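PDB 5XOX: tRNA(His) guanylyltransferase from Saccharomyces cerevisiae, which catalyses the 3'-5' addition of a single guanosine to the -1 position of tRNA(His), using GTP, ATP and magnesium ions. Local coordinates for residues L140-K144 and I227-D231; C22-I28 and D131-Y137; T154-N158 and F209-S213. All coordinates share one frame; numbering follows the deposited sequence.

Interaction 1 (L140-K144 and I227-D231)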
ATOM      1  N   LEU A 140     -12.448   4.330 -18.962  1.00 59.10           N
ATOM      2  CA  LEU A 140     -13.138   5.549 -19.310  1.00 60.16           C
ATOM      3  C   LEU A 140     -14.523   5.490 -18.747  1.00 64.46           C
ATOM      4  O   LEU A 140     -15.000   6.489 -18.232  1.00 80.98           O
ATOM      5  CB  LEU A 140     -13.172   5.749 -20.823  1.00 56.74           C
ATOM      6  CG  LEU A 140     -13.519   7.149 -21.328  1.00 48.75           C
ATOM      7  CD1 LEU A 140     -12.472   8.100 -20.805  1.00 57.65           C
ATOM      8  CD2 LEU A 140     -13.524   7.211 -22.848  1.00 46.34           C
ATOM      9  N   GLN A 141     -15.150   4.312 -18.791  1.00 59.29           N
ATOM     10  CA  GLN A 141     -16.502   4.210 -18.241  1.00 61.73           C
ATOM     11  C   GLN A 141     -16.493   4.824 -16.843  1.00 58.84           C
ATOM     12  O   GLN A 141     -17.171   5.799 -16.567  1.00 65.37           O
ATOM     13  CB  GLN A 141     -17.010   2.769 -18.143  1.00 67.00           C
ATOM     14  CG  GLN A 141     -18.159   2.457 -19.098  1.00 84.80           C
ATOM     15  CD  GLN A 141     -19.267   3.497 -19.072  1.00 87.33           C
ATOM     16  OE1 GLN A 141     -19.508   4.157 -18.061  1.00 75.46           O
ATOM     17  NE2 GLN A 141     -19.915   3.686 -20.223  1.00100.49           N
ATOM     18  N   THR A 142     -15.627   4.299 -16.000  1.00 47.77           N
ATOM     19  CA  THR A 142     -15.606   4.681 -14.605  1.00 62.85           C
ATOM     20  C   THR A 142     -15.219   6.148 -14.391  1.00 65.84           C
ATOM     21  O   THR A 142     -15.645   6.782 -13.412  1.00 57.66           O
ATOM     22  CB  THR A 142     -14.626   3.792 -13.860  1.00 73.66           C
ATOM     23  OG1 THR A 142     -13.378   3.778 -14.574  1.00 68.12           O
ATOM     24  CG2 THR A 142     -15.159   2.379 -13.875  1.00 35.01           C
ATOM     25  N   ILE A 143     -14.379   6.679 -15.273  1.00 42.77           N
ATOM     26  CA  ILE A 143     -13.969   8.058 -15.097  1.00 43.47           C
ATOM     27  C   ILE A 143     -15.190   8.927 -15.455  1.00 50.91           C
ATOM     28  O   ILE A 143     -15.488   9.951 -14.800  1.00 54.69           O
ATOM     29  CB  ILE A 143     -12.713   8.379 -15.931  1.00 45.12           C
ATOM     30  CG1 ILE A 143     -12.025   9.615 -15.385  1.00 48.24           C
ATOM     31  CG2 ILE A 143     -13.057   8.650 -17.369  1.00 52.14           C
ATOM     32  CD1 ILE A 143     -11.324   9.332 -14.091  1.00 44.38           C
ATOM     33  N   LYS A 144     -15.936   8.465 -16.458  1.00 42.61           N
ATOM     34  CA  LYS A 144     -17.125   9.162 -16.916  1.00 43.95           C
ATOM     35  C   LYS A 144     -18.132   9.146 -15.823  1.00 52.49           C
ATOM     36  O   LYS A 144     -18.697  10.171 -15.488  1.00 69.51           O
ATOM     37  CB  LYS A 144     -17.703   8.544 -18.188  1.00 45.05           C
ATOM     38  CG  LYS A 144     -16.918   8.890 -19.464  1.00 46.48           C
ATOM     39  CD  LYS A 144     -17.492   8.170 -20.669  1.00 47.78           C
ATOM     40  CE  LYS A 144     -16.903   8.703 -21.978  1.00 68.37           C
ATOM     41  NZ  LYS A 144     -17.434   8.007 -23.211  1.00 73.67           N
ATOM     42  N   ILE A 227     -21.217  13.892 -23.077  1.00100.99           N
ATOM     43  CA  ILE A 227     -19.797  13.662 -22.952  1.00 87.32           C
ATOM     44  C   ILE A 227     -19.152  13.881 -24.335  1.00 99.57           C
ATOM     45  O   ILE A 227     -19.040  12.982 -25.169  1.00 87.34           O
ATOM     46  CB  ILE A 227     -19.563  12.279 -22.470  1.00 76.19           C
ATOM     47  CG1 ILE A 227     -20.548  11.421 -23.277  1.00 80.45           C
ATOM     48  CG2 ILE A 227     -19.871  12.235 -20.956  1.00 72.05           C
ATOM     49  CD1 ILE A 227     -20.133  10.010 -23.601  1.00 84.91           C
ATOM     50  N   ALA A 228     -18.652  15.095 -24.521  1.00115.22           N
ATOM     51  CA  ALA A 228     -17.881  15.443 -25.687  1.00121.11           C
ATOM     52  C   ALA A 228     -16.443  15.379 -25.219  1.00125.73           C
ATOM     53  O   ALA A 228     -15.511  15.546 -26.001  1.00144.48           O
ATOM     54  CB  ALA A 228     -18.255  16.822 -26.214  1.00112.44           C
ATOM     55  N   GLN A 229     -16.274  15.136 -23.920  1.00107.01           N
ATOM     56  CA  GLN A 229     -14.993  14.692 -23.401  1.00105.99           C
ATOM     57  C   GLN A 229     -14.540  13.412 -24.095  1.00124.79           C
ATOM     58  O   GLN A 229     -13.344  13.190 -24.249  1.00112.14           O
ATOM     59  CB  GLN A 229     -15.066  14.526 -21.879  1.00 98.33           C
ATOM     60  CG  GLN A 229     -13.821  13.864 -21.216  1.00 93.11           C
ATOM     61  CD  GLN A 229     -13.889  12.334 -21.052  1.00 74.43           C
ATOM     62  OE1 GLN A 229     -13.309  11.600 -21.832  1.00 78.17           O
ATOM     63  NE2 GLN A 229     -14.428  11.884 -19.918  1.00 72.44           N
ATOM     64  N   ILE A 230     -15.497  12.600 -24.550  1.00135.38           N
ATOM     65  CA  ILE A 230     -15.207  11.402 -25.349  1.00157.40           C
ATOM     66  C   ILE A 230     -14.299  11.727 -26.543  1.00159.62           C
ATOM     67  O   ILE A 230     -13.350  10.997 -26.818  1.00164.29           O
ATOM     68  CB  ILE A 230     -16.527  10.700 -25.835  1.00162.73           C
ATOM     69  CG1 ILE A 230     -16.244   9.350 -26.505  1.00169.35           C
ATOM     70  CG2 ILE A 230     -17.259  11.527 -26.863  1.00159.47           C
ATOM     71  CD1 ILE A 230     -15.706   8.281 -25.603  1.00165.81           C
ATOM     72  N   ASP A 231     -14.592  12.815 -27.250  1.00172.73           N
ATOM     73  CA  ASP A 231     -13.862  13.151 -28.464  1.00159.93           C
ATOM     74  C   ASP A 231     -12.541  13.880 -28.189  1.00147.59           C
ATOM     75  O   ASP A 231     -11.561  13.645 -28.887  1.00150.63           O
ATOM     76  CB  ASP A 231     -14.745  13.974 -29.417  1.00153.51           C
ATOM     77  CG  ASP A 231     -15.612  13.099 -30.336  1.00150.10           C
ATOM     78  OD1 ASP A 231     -15.655  11.866 -30.139  1.00145.97           O
ATOM     79  OD2 ASP A 231     -16.232  13.641 -31.277  1.00152.00           O
TER

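Interaction 2 (C22-I28 and D131-Y137)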
ATOM      1  N   CYS A  22      -4.190   3.894 -15.803  1.00 59.07           N
ATOM      2  CA  CYS A  22      -5.412   4.273 -15.088  1.00 49.85           C
ATOM      3  C   CYS A  22      -5.572   5.782 -15.109  1.00 50.54           C
ATOM      4  O   CYS A  22      -4.605   6.500 -14.884  1.00 49.90           O
ATOM      5  CB  CYS A  22      -5.403   3.788 -13.627  1.00 50.93           C
ATOM      6  SG  CYS A  22      -5.381   1.993 -13.366  1.00 64.53           S
ATOM      7  N   TYR A  23      -6.782   6.274 -15.366  1.00 60.19           N
ATOM      8  CA  TYR A  23      -7.038   7.692 -15.205  1.00 48.51           C
ATOM      9  C   TYR A  23      -6.882   8.036 -13.744  1.00 49.38           C
ATOM     10  O   TYR A  23      -7.188   7.237 -12.863  1.00 47.21           O
ATOM     11  CB  TYR A  23      -8.419   8.086 -15.696  1.00 52.17           C
ATOM     12  CG  TYR A  23      -8.658   7.795 -17.169  1.00 58.98           C
ATOM     13  CD1 TYR A  23      -8.194   8.680 -18.154  1.00 62.41           C
ATOM     14  CD2 TYR A  23      -9.265   6.603 -17.583  1.00 49.19           C
ATOM     15  CE1 TYR A  23      -8.389   8.421 -19.492  1.00 53.67           C
ATOM     16  CE2 TYR A  23      -9.474   6.342 -18.920  1.00 49.26           C
ATOM     17  CZ  TYR A  23      -9.024   7.252 -19.869  1.00 54.24           C
ATOM     18  OH  TYR A  23      -9.212   6.992 -21.208  1.00 64.31           O
ATOM     19  N   ILE A  24      -6.361   9.221 -13.477  1.00 44.78           N
ATOM     20  CA  ILE A  24      -6.208   9.596 -12.093  1.00 44.57           C
ATOM     21  C   ILE A  24      -7.152  10.725 -11.780  1.00 44.77           C
ATOM     22  O   ILE A  24      -7.455  11.545 -12.629  1.00 50.31           O
ATOM     23  CB  ILE A  24      -4.797   9.977 -11.784  1.00 45.15           C
ATOM     24  CG1 ILE A  24      -3.869   8.895 -12.326  1.00 45.26           C
ATOM     25  CG2 ILE A  24      -4.619  10.066 -10.309  1.00 44.95           C
ATOM     26  CD1 ILE A  24      -2.350   9.120 -12.025  1.00 45.97           C
ATOM     27  N   VAL A  25      -7.667  10.735 -10.561  1.00 44.48           N
ATOM     28  CA  VAL A  25      -8.408  11.883 -10.098  1.00 45.00           C
ATOM     29  C   VAL A  25      -7.704  12.453  -8.903  1.00 45.46           C
ATOM     30  O   VAL A  25      -7.315  11.718  -7.981  1.00 45.10           O
ATOM     31  CB  VAL A  25      -9.826  11.547  -9.716  1.00 44.65           C
ATOM     32  CG1 VAL A  25     -10.511  12.811  -9.317  1.00 66.60           C
ATOM     33  CG2 VAL A  25     -10.567  10.872 -10.860  1.00 44.22           C
ATOM     34  N   VAL A  26      -7.534  13.764  -8.912  1.00 46.42           N
ATOM     35  CA  VAL A  26      -7.094  14.433  -7.707  1.00 47.10           C
ATOM     36  C   VAL A  26      -8.218  15.299  -7.224  1.00 50.66           C
ATOM     37  O   VAL A  26      -8.559  16.289  -7.870  1.00 48.62           O
ATOM     38  CB  VAL A  26      -5.830  15.261  -7.914  1.00 51.24           C
ATOM     39  CG1 VAL A  26      -5.491  15.952  -6.621  1.00 55.62           C
ATOM     40  CG2 VAL A  26      -4.666  14.360  -8.359  1.00 47.45           C
ATOM     41  N   ARG A  27      -8.797  14.911  -6.086  1.00 61.48           N
ATOM     42  CA  ARG A  27      -9.911  15.665  -5.512  1.00 58.97           C
ATOM     43  C   ARG A  27      -9.451  16.518  -4.322  1.00 63.03           C
ATOM     44  O   ARG A  27      -8.639  16.082  -3.490  1.00 76.29           O
ATOM     45  CB  ARG A  27     -11.046  14.736  -5.075  1.00 55.41           C
ATOM     46  CG  ARG A  27     -12.391  15.451  -5.052  1.00 49.04           C
ATOM     47  CD  ARG A  27     -13.474  14.674  -4.337  1.00 48.93           C
ATOM     48  NE  ARG A  27     -13.562  13.293  -4.790  1.00 47.53           N
ATOM     49  CZ  ARG A  27     -13.430  12.225  -4.000  1.00 56.09           C
ATOM     50  NH1 ARG A  27     -13.225  12.381  -2.695  1.00 51.21           N
ATOM     51  NH2 ARG A  27     -13.534  10.995  -4.514  1.00 62.61           N
ATOM     52  N   ILE A  28      -9.989  17.734  -4.261  1.00 58.12           N
ATOM     53  CA  ILE A  28      -9.622  18.734  -3.265  1.00 60.72           C
ATOM     54  C   ILE A  28     -10.838  19.208  -2.459  1.00 71.63           C
ATOM     55  O   ILE A  28     -11.771  19.782  -3.039  1.00 93.67           O
ATOM     56  CB  ILE A  28      -8.986  19.926  -3.946  1.00 55.23           C
ATOM     57  CG1 ILE A  28      -7.868  19.487  -4.864  1.00 54.20           C
ATOM     58  CG2 ILE A  28      -8.453  20.893  -2.928  1.00 61.97           C
ATOM     59  CD1 ILE A  28      -7.133  20.672  -5.437  1.00 71.40           C
ATOM     60  N   ASP A 131      -7.993  19.368   2.127  1.00 60.14           N
ATOM     61  CA  ASP A 131      -7.626  17.954   1.993  1.00 60.35           C
ATOM     62  C   ASP A 131      -7.494  17.593   0.521  1.00 52.47           C
ATOM     63  O   ASP A 131      -8.329  17.995  -0.292  1.00 57.12           O
ATOM     64  CB  ASP A 131      -8.671  17.066   2.665  1.00 73.62           C
ATOM     65  CG  ASP A 131      -8.366  15.596   2.530  1.00106.21           C
ATOM     66  OD1 ASP A 131      -7.707  15.211   1.552  1.00123.16           O
ATOM     67  OD2 ASP A 131      -8.828  14.805   3.377  1.00125.28           O
ATOM     68  N   SER A 132      -6.453  16.841   0.172  1.00 58.82           N
ATOM     69  CA  SER A 132      -6.309  16.356  -1.194  1.00 51.38           C
ATOM     70  C   SER A 132      -6.194  14.812  -1.260  1.00 49.79           C
ATOM     71  O   SER A 132      -5.805  14.159  -0.288  1.00 49.20           O
ATOM     72  CB  SER A 132      -5.113  17.022  -1.834  1.00 61.98           C
ATOM     73  OG  SER A 132      -5.000  16.576  -3.159  1.00 78.52           O
ATOM     74  N   ARG A 133      -6.584  14.225  -2.395  1.00 57.78           N
ATOM     75  CA  ARG A 133      -6.707  12.759  -2.536  1.00 43.61           C
ATOM     76  C   ARG A 133      -6.439  12.312  -3.927  1.00 42.31           C
ATOM     77  O   ARG A 133      -6.749  13.024  -4.889  1.00 50.55           O
ATOM     78  CB  ARG A 133      -8.114  12.278  -2.198  1.00 51.03           C
ATOM     79  CG  ARG A 133      -8.565  12.609  -0.805  1.00 86.24           C
ATOM     80  CD  ARG A 133     -10.050  12.765  -0.761  1.00 87.75           C
ATOM     81  NE  ARG A 133     -10.556  12.249   0.497  1.00 85.72           N
ATOM     82  CZ  ARG A 133     -10.842  10.969   0.703  1.00 87.78           C
ATOM     83  NH1 ARG A 133     -10.680  10.076  -0.264  1.00 96.34           N
ATOM     84  NH2 ARG A 133     -11.296  10.577   1.875  1.00 85.71           N
ATOM     85  N   CYS A 134      -5.935  11.092  -4.045  1.00 46.69           N
ATOM     86  CA  CYS A 134      -5.789  10.424  -5.354  1.00 47.84           C
ATOM     87  C   CYS A 134      -6.639   9.163  -5.578  1.00 41.35           C
ATOM     88  O   CYS A 134      -6.737   8.297  -4.701  1.00 55.69           O
ATOM     89  CB  CYS A 134      -4.340  10.046  -5.575  1.00 49.79           C
ATOM     90  SG  CYS A 134      -3.422  11.392  -6.254  1.00 73.78           S
ATOM     91  N   VAL A 135      -7.254   9.042  -6.749  1.00 37.49           N
ATOM     92  CA  VAL A 135      -8.015   7.820  -7.038  1.00 37.05           C
ATOM     93  C   VAL A 135      -7.749   7.288  -8.418  1.00 50.24           C
ATOM     94  O   VAL A 135      -7.717   8.055  -9.386  1.00 82.20           O
ATOM     95  CB  VAL A 135      -9.526   8.013  -6.865  1.00 38.41           C
ATOM     96  CG1 VAL A 135     -10.198   6.661  -6.973  1.00 37.43           C
ATOM     97  CG2 VAL A 135      -9.861   8.652  -5.489  1.00 37.05           C
ATOM     98  N   ALA A 136      -7.572   5.972  -8.519  1.00 34.67           N
ATOM     99  CA  ALA A 136      -7.272   5.381  -9.826  1.00 46.01           C
ATOM    100  C   ALA A 136      -8.515   4.793 -10.499  1.00 59.85           C
ATOM    101  O   ALA A 136      -9.256   4.006  -9.905  1.00 49.21           O
ATOM    102  CB  ALA A 136      -6.227   4.332  -9.695  1.00 45.69           C
ATOM    103  N   TYR A 137      -8.745   5.181 -11.744  1.00 34.24           N
ATOM    104  CA  TYR A 137      -9.837   4.612 -12.499  1.00 56.94           C
ATOM    105  C   TYR A 137      -9.365   3.859 -13.742  1.00 66.42           C
ATOM    106  O   TYR A 137      -8.799   4.432 -14.665  1.00 78.62           O
ATOM    107  CB  TYR A 137     -10.828   5.707 -12.833  1.00 53.73           C
ATOM    108  CG  TYR A 137     -11.512   6.161 -11.593  1.00 41.68           C
ATOM    109  CD1 TYR A 137     -12.514   5.387 -11.063  1.00 36.85           C
ATOM    110  CD2 TYR A 137     -11.183   7.360 -10.951  1.00 48.74           C
ATOM    111  CE1 TYR A 137     -13.181   5.767  -9.907  1.00 47.09           C
ATOM    112  CE2 TYR A 137     -11.852   7.756  -9.792  1.00 37.41           C
ATOM    113  CZ  TYR A 137     -12.857   6.946  -9.278  1.00 35.10           C
ATOM    114  OH  TYR A 137     -13.567   7.280  -8.147  1.00 44.47           O
TER

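Interaction 3 (T154-N158 and F209-S213)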
ATOM      1  N   THR A 154     -24.030  17.502  -7.183  1.00 53.08           N
ATOM      2  CA  THR A 154     -24.184  18.960  -7.115  1.00 55.06           C
ATOM      3  C   THR A 154     -25.607  19.373  -7.488  1.00 60.42           C
ATOM      4  O   THR A 154     -26.169  20.250  -6.846  1.00 76.10           O
ATOM      5  CB  THR A 154     -23.230  19.708  -8.040  1.00 57.97           C
ATOM      6  OG1 THR A 154     -23.806  19.767  -9.335  1.00 65.44           O
ATOM      7  CG2 THR A 154     -21.935  18.947  -8.181  1.00 65.10           C
ATOM      8  N   HIS A 155     -26.188  18.744  -8.510  1.00 56.09           N
ATOM      9  CA  HIS A 155     -27.563  19.052  -8.905  1.00 54.95           C
ATOM     10  C   HIS A 155     -28.530  18.815  -7.731  1.00 56.18           C
ATOM     11  O   HIS A 155     -29.212  19.747  -7.243  1.00 62.36           O
ATOM     12  CB  HIS A 155     -27.983  18.210 -10.109  1.00 54.69           C
ATOM     13  CG  HIS A 155     -29.062  18.843 -10.917  1.00102.52           C
ATOM     14  ND1 HIS A 155     -29.560  18.285 -12.074  1.00100.20           N
ATOM     15  CD2 HIS A 155     -29.715  20.020 -10.750  1.00116.85           C
ATOM     16  CE1 HIS A 155     -30.491  19.080 -12.574  1.00124.13           C
ATOM     17  NE2 HIS A 155     -30.603  20.140 -11.790  1.00134.24           N
ATOM     18  N   ILE A 156     -28.536  17.571  -7.252  1.00 49.71           N
ATOM     19  CA  ILE A 156     -29.321  17.157  -6.081  1.00 49.90           C
ATOM     20  C   ILE A 156     -29.144  18.071  -4.859  1.00 51.46           C
ATOM     21  O   ILE A 156     -30.115  18.587  -4.281  1.00 68.68           O
ATOM     22  CB  ILE A 156     -28.974  15.691  -5.735  1.00 48.43           C
ATOM     23  CG1 ILE A 156     -29.254  14.833  -6.972  1.00 47.92           C
ATOM     24  CG2 ILE A 156     -29.698  15.189  -4.495  1.00 50.09           C
ATOM     25  CD1 ILE A 156     -30.672  14.973  -7.496  1.00 54.12           C
ATOM     26  N   ASN A 157     -27.905  18.276  -4.469  1.00 53.53           N
ATOM     27  CA  ASN A 157     -27.617  19.151  -3.353  1.00 54.61           C
ATOM     28  C   ASN A 157     -28.099  20.594  -3.541  1.00 57.16           C
ATOM     29  O   ASN A 157     -28.544  21.245  -2.592  1.00 57.79           O
ATOM     30  CB  ASN A 157     -26.115  19.117  -3.098  1.00 53.89           C
ATOM     31  CG  ASN A 157     -25.704  17.883  -2.381  1.00 55.09           C
ATOM     32  OD1 ASN A 157     -26.538  17.021  -2.111  1.00 57.23           O
ATOM     33  ND2 ASN A 157     -24.413  17.761  -2.090  1.00 61.46           N
ATOM     34  N   ASN A 158     -27.984  21.103  -4.759  1.00 57.33           N
ATOM     35  CA  ASN A 158     -28.355  22.486  -5.021  1.00 68.77           C
ATOM     36  C   ASN A 158     -29.838  22.659  -4.831  1.00 82.14           C
ATOM     37  O   ASN A 158     -30.268  23.596  -4.161  1.00 95.65           O
ATOM     38  CB  ASN A 158     -27.950  22.910  -6.428  1.00 75.33           C
ATOM     39  CG  ASN A 158     -27.895  24.409  -6.590  1.00 78.12           C
ATOM     40  OD1 ASN A 158     -26.900  25.044  -6.234  1.00 90.25           O
ATOM     41  ND2 ASN A 158     -28.945  24.982  -7.181  1.00 70.53           N
ATOM     42  N   PHE A 209     -24.669  27.376 -10.511  1.00 80.30           N
ATOM     43  CA  PHE A 209     -25.059  26.769  -9.261  1.00 62.56           C
ATOM     44  C   PHE A 209     -25.649  25.378  -9.524  1.00 79.69           C
ATOM     45  O   PHE A 209     -25.332  24.427  -8.820  1.00 82.42           O
ATOM     46  CB  PHE A 209     -26.090  27.602  -8.542  1.00 64.10           C
ATOM     47  CG  PHE A 209     -25.584  28.912  -8.066  1.00 66.27           C
ATOM     48  CD1 PHE A 209     -24.258  29.107  -7.804  1.00 74.05           C
ATOM     49  CD2 PHE A 209     -26.465  29.923  -7.765  1.00 68.37           C
ATOM     50  CE1 PHE A 209     -23.813  30.327  -7.334  1.00 73.86           C
ATOM     51  CE2 PHE A 209     -26.025  31.128  -7.281  1.00 75.46           C
ATOM     52  CZ  PHE A 209     -24.702  31.333  -7.067  1.00 72.22           C
ATOM     53  N   LYS A 210     -26.529  25.283 -10.525  1.00 59.73           N
ATOM     54  CA  LYS A 210     -27.271  24.054 -10.822  1.00 68.71           C
ATOM     55  C   LYS A 210     -26.365  22.975 -11.426  1.00 72.69           C
ATOM     56  O   LYS A 210     -26.291  21.861 -10.913  1.00 79.71           O
ATOM     57  CB  LYS A 210     -28.429  24.319 -11.823  1.00 73.45           C
ATOM     58  CG  LYS A 210     -29.471  25.377 -11.467  1.00 73.79           C
ATOM     59  CD  LYS A 210     -30.456  25.701 -12.644  1.00 78.60           C
ATOM     60  CE  LYS A 210     -31.107  24.462 -13.275  1.00 93.22           C
ATOM     61  NZ  LYS A 210     -31.937  24.808 -14.476  1.00107.99           N
ATOM     62  N   LYS A 211     -25.713  23.305 -12.544  1.00 69.01           N
ATOM     63  CA  LYS A 211     -25.074  22.299 -13.399  1.00 67.55           C
ATOM     64  C   LYS A 211     -23.539  22.187 -13.093  1.00 91.02           C
ATOM     65  O   LYS A 211     -22.804  21.556 -13.851  1.00106.24           O
ATOM     66  CB  LYS A 211     -25.381  22.589 -14.904  1.00 62.14           C
ATOM     67  CG  LYS A 211     -26.904  22.895 -15.217  1.00 66.30           C
ATOM     68  CD  LYS A 211     -27.616  22.042 -16.319  1.00 92.27           C
ATOM     69  CE  LYS A 211     -29.113  22.516 -16.636  1.00102.65           C
ATOM     70  NZ  LYS A 211     -30.015  21.684 -17.580  1.00 79.73           N
ATOM     71  N   GLY A 212     -23.050  22.840 -12.029  1.00 58.78           N
ATOM     72  CA  GLY A 212     -21.660  22.713 -11.616  1.00 58.00           C
ATOM     73  C   GLY A 212     -20.651  23.426 -12.508  1.00 74.03           C
ATOM     74  O   GLY A 212     -20.981  23.848 -13.620  1.00 72.44           O
ATOM     75  N   SER A 213     -19.400  23.538 -12.044  1.00 81.87           N
ATOM     76  CA  SER A 213     -18.397  24.313 -12.793  1.00 73.20           C
ATOM     77  C   SER A 213     -17.305  23.459 -13.469  1.00 61.09           C
ATOM     78  O   SER A 213     -16.419  22.893 -12.811  1.00 67.13           O
ATOM     79  CB  SER A 213     -17.748  25.349 -11.870  1.00 79.68           C
ATOM     80  OG  SER A 213     -18.558  26.497 -11.758  1.00 73.81           O
TER

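Interaction 1 (L140-K144 and I227-D231)
Lys-144 reaches out from helix 140-171 and brings its amino end between two isoleucines, crossing Ile-227 at about a right angle and Ile-230 more obliquely. Its CG is anti to the carbonyl carbon (chi1 -76°) and the chain is extended from there on, which carries CE to 3.8 Å from Ile-227 CD1. Ile-230 CD1 borders the same end of the lysine, but Ile-230 is poorly ordered, so its exact fit is uncertain. Nearer the helix, Lys-144 CG lies 3.9 Å from Gln-229 NE2.

Leu-140, one turn earlier on the helix, divides its two methyls between Gln-229 and Ile-230. The Leu-140 and Gln-229 side chains slide past each other in opposite directions, with Leu-140 CD1 3.7 Å from Gln-229 OE1. Leu-140 CD2 meets Ile-230 CD1 at 3.7 Å, the two side chains crossing at about a right angle. The Gln-229 chain is bent at chi2 (-92°), and its amide lies beside the leucine and the lysine stem; the same side chain also touches Ile-70 and Leu-71 of strand 69-74. In this surface contact aliphatic chains and one amide pack together, and the short C-terminal helix 229-232 folds back onto the first turn of the long helix of the Thg1 C-terminal domain.

Interaction 2 (C22-I28 and D131-Y137)
Tyr-137 meets Tyr-23 at the start of its side chain and Val-25 further out. The CB of Tyr-137 lies 3.9 Å from Tyr-23 O, and Thr-142 of helix 140-171 packs on the same carbon. With CG anti to the carbonyl carbon (chi1 -69°), the ring leans over the neighbouring strand, and Val-25 CG2 comes to its edge, near the ring plane, 3.6 Å from CD2 and 3.5 Å from CE2. At the tip, OH is hydrogen-bonded to Val-9 O of a second subunit, whose Phe-12 makes an edge-to-face stack with the ring.

Beneath these side chains the two strands run antiparallel, with Tyr-23, Val-25 and Arg-27 in hydrogen-bonded pairs with Tyr-137, Val-135 and Arg-133. Tyr-137 N gives a nearly straight bond to Tyr-23 O (2.8 Å, 175°), whereas the return bond from Tyr-23 N is bent to 132°. Strand 23-30 continues to Asp-29 and Gly-30, which bind the catalytic magnesium ion, and the sheet belongs to the palm-like catalytic fold that Thg1 enzymes share with conventional 5'-3' polymerases.

On the opposite face, toward helix 94-116, Val-26 CG2 packs 3.8 Å from Cys-134 SG, and Ser-132 OG is hydrogen-bonded to Ala-98 O. Back on the tyrosine face, Arg-27 and Arg-133 lie side by side, pointing the same way, with Arg-27 NH1 3.7 Å from Arg-133 CD. Glu-13 of the second subunit forms salt bridges with both, Arg-27 NE is hydrogen-bonded to Tyr-146 OH, and Arg-133 NH2 makes a salt bridge with a phosphate ion, probably from the crystallisation liquor.

Interaction 3 (T154-N158 and F209-S213)
Asn-158 and Phe-209 make the closest polar approach, though it is no bond. Asn-158 OD1 and Phe-209 O are both acceptors, and the side-chain oxygen takes its hydrogen bond from Asn-46 ND2. The amide nitrogen, ND2, has a weak hydrogen bond to Tyr-202 OH. These two bonds, one of them weak, probably set the rotation of the amide, which leaves its oxygen facing another acceptor. Its CG is anti to the backbone N (chi1 -161°), which swings the amide across toward the last turn of helix 207-210.

A second group of contacts surrounds a backbone carbonyl. Lys-210 O faces helix 140-171, 3.7 Å from His-155 CA and 3.9 Å from His-155 CD2, approaching the imidazole obliquely. Thr-154 OG1 is 3.6 Å from the same oxygen without bonding it; the hydroxyl is hydrogen-bonded to Tyr-151 O in its own helix.

These contacts lie where helix 207-210 ends. Lys-211 is the first residue to leave helical angles, and Gly-212 follows with a positive phi (73°) that turns the chain into strand 213-216. Ser-213 then joins the sheet by backbone bonding to Gly-74. The long helix 140-171 of the C-terminal domain thus packs against a helix-to-strand turn.

Van der Waals contacts are few and fall on the Asn-158 amide: Phe-209 CB packs 3.5 Å from Asn-158 OD1, and Asn-158 ND2 lies 4.1 Å from Lys-210 CA. The end of the Phe-209 side chain leads away from helix 140-171; this side chain also touches Asn-46 and comes within about 7 Å of the bound GTP (nearest atoms). Of charged groups, Lys-210 NZ and Lys-211 NZ stand 5.5 and 6.0 Å from His-155 NE2; they might disfavour a protonated imidazole, although Lys-210 also has a weak, long ion pair with Glu-207.

Overall arrangement
Interaction 2 is the buried contact of the three, interaction 3 is partly buried, and interaction 1 lies at the surface. Interactions 1 and 3 both use helix 140-171, at its start and further along, with centres about 19 Å apart and no touch. Interaction 2 involves the strand that leads into that helix: Tyr-23 and Val-25 pack against Leu-140 and Ile-143, so interactions 1 and 2 adjoin. Their chemistry differs accordingly. Paired backbone bonds join the strands of 22-28 and 131-137, aliphatic chains and a glutamine amide pack in interaction 1, and interaction 3 brings polar side chains up to backbone carbonyls. Only interaction 2 draws heavily on a second subunit.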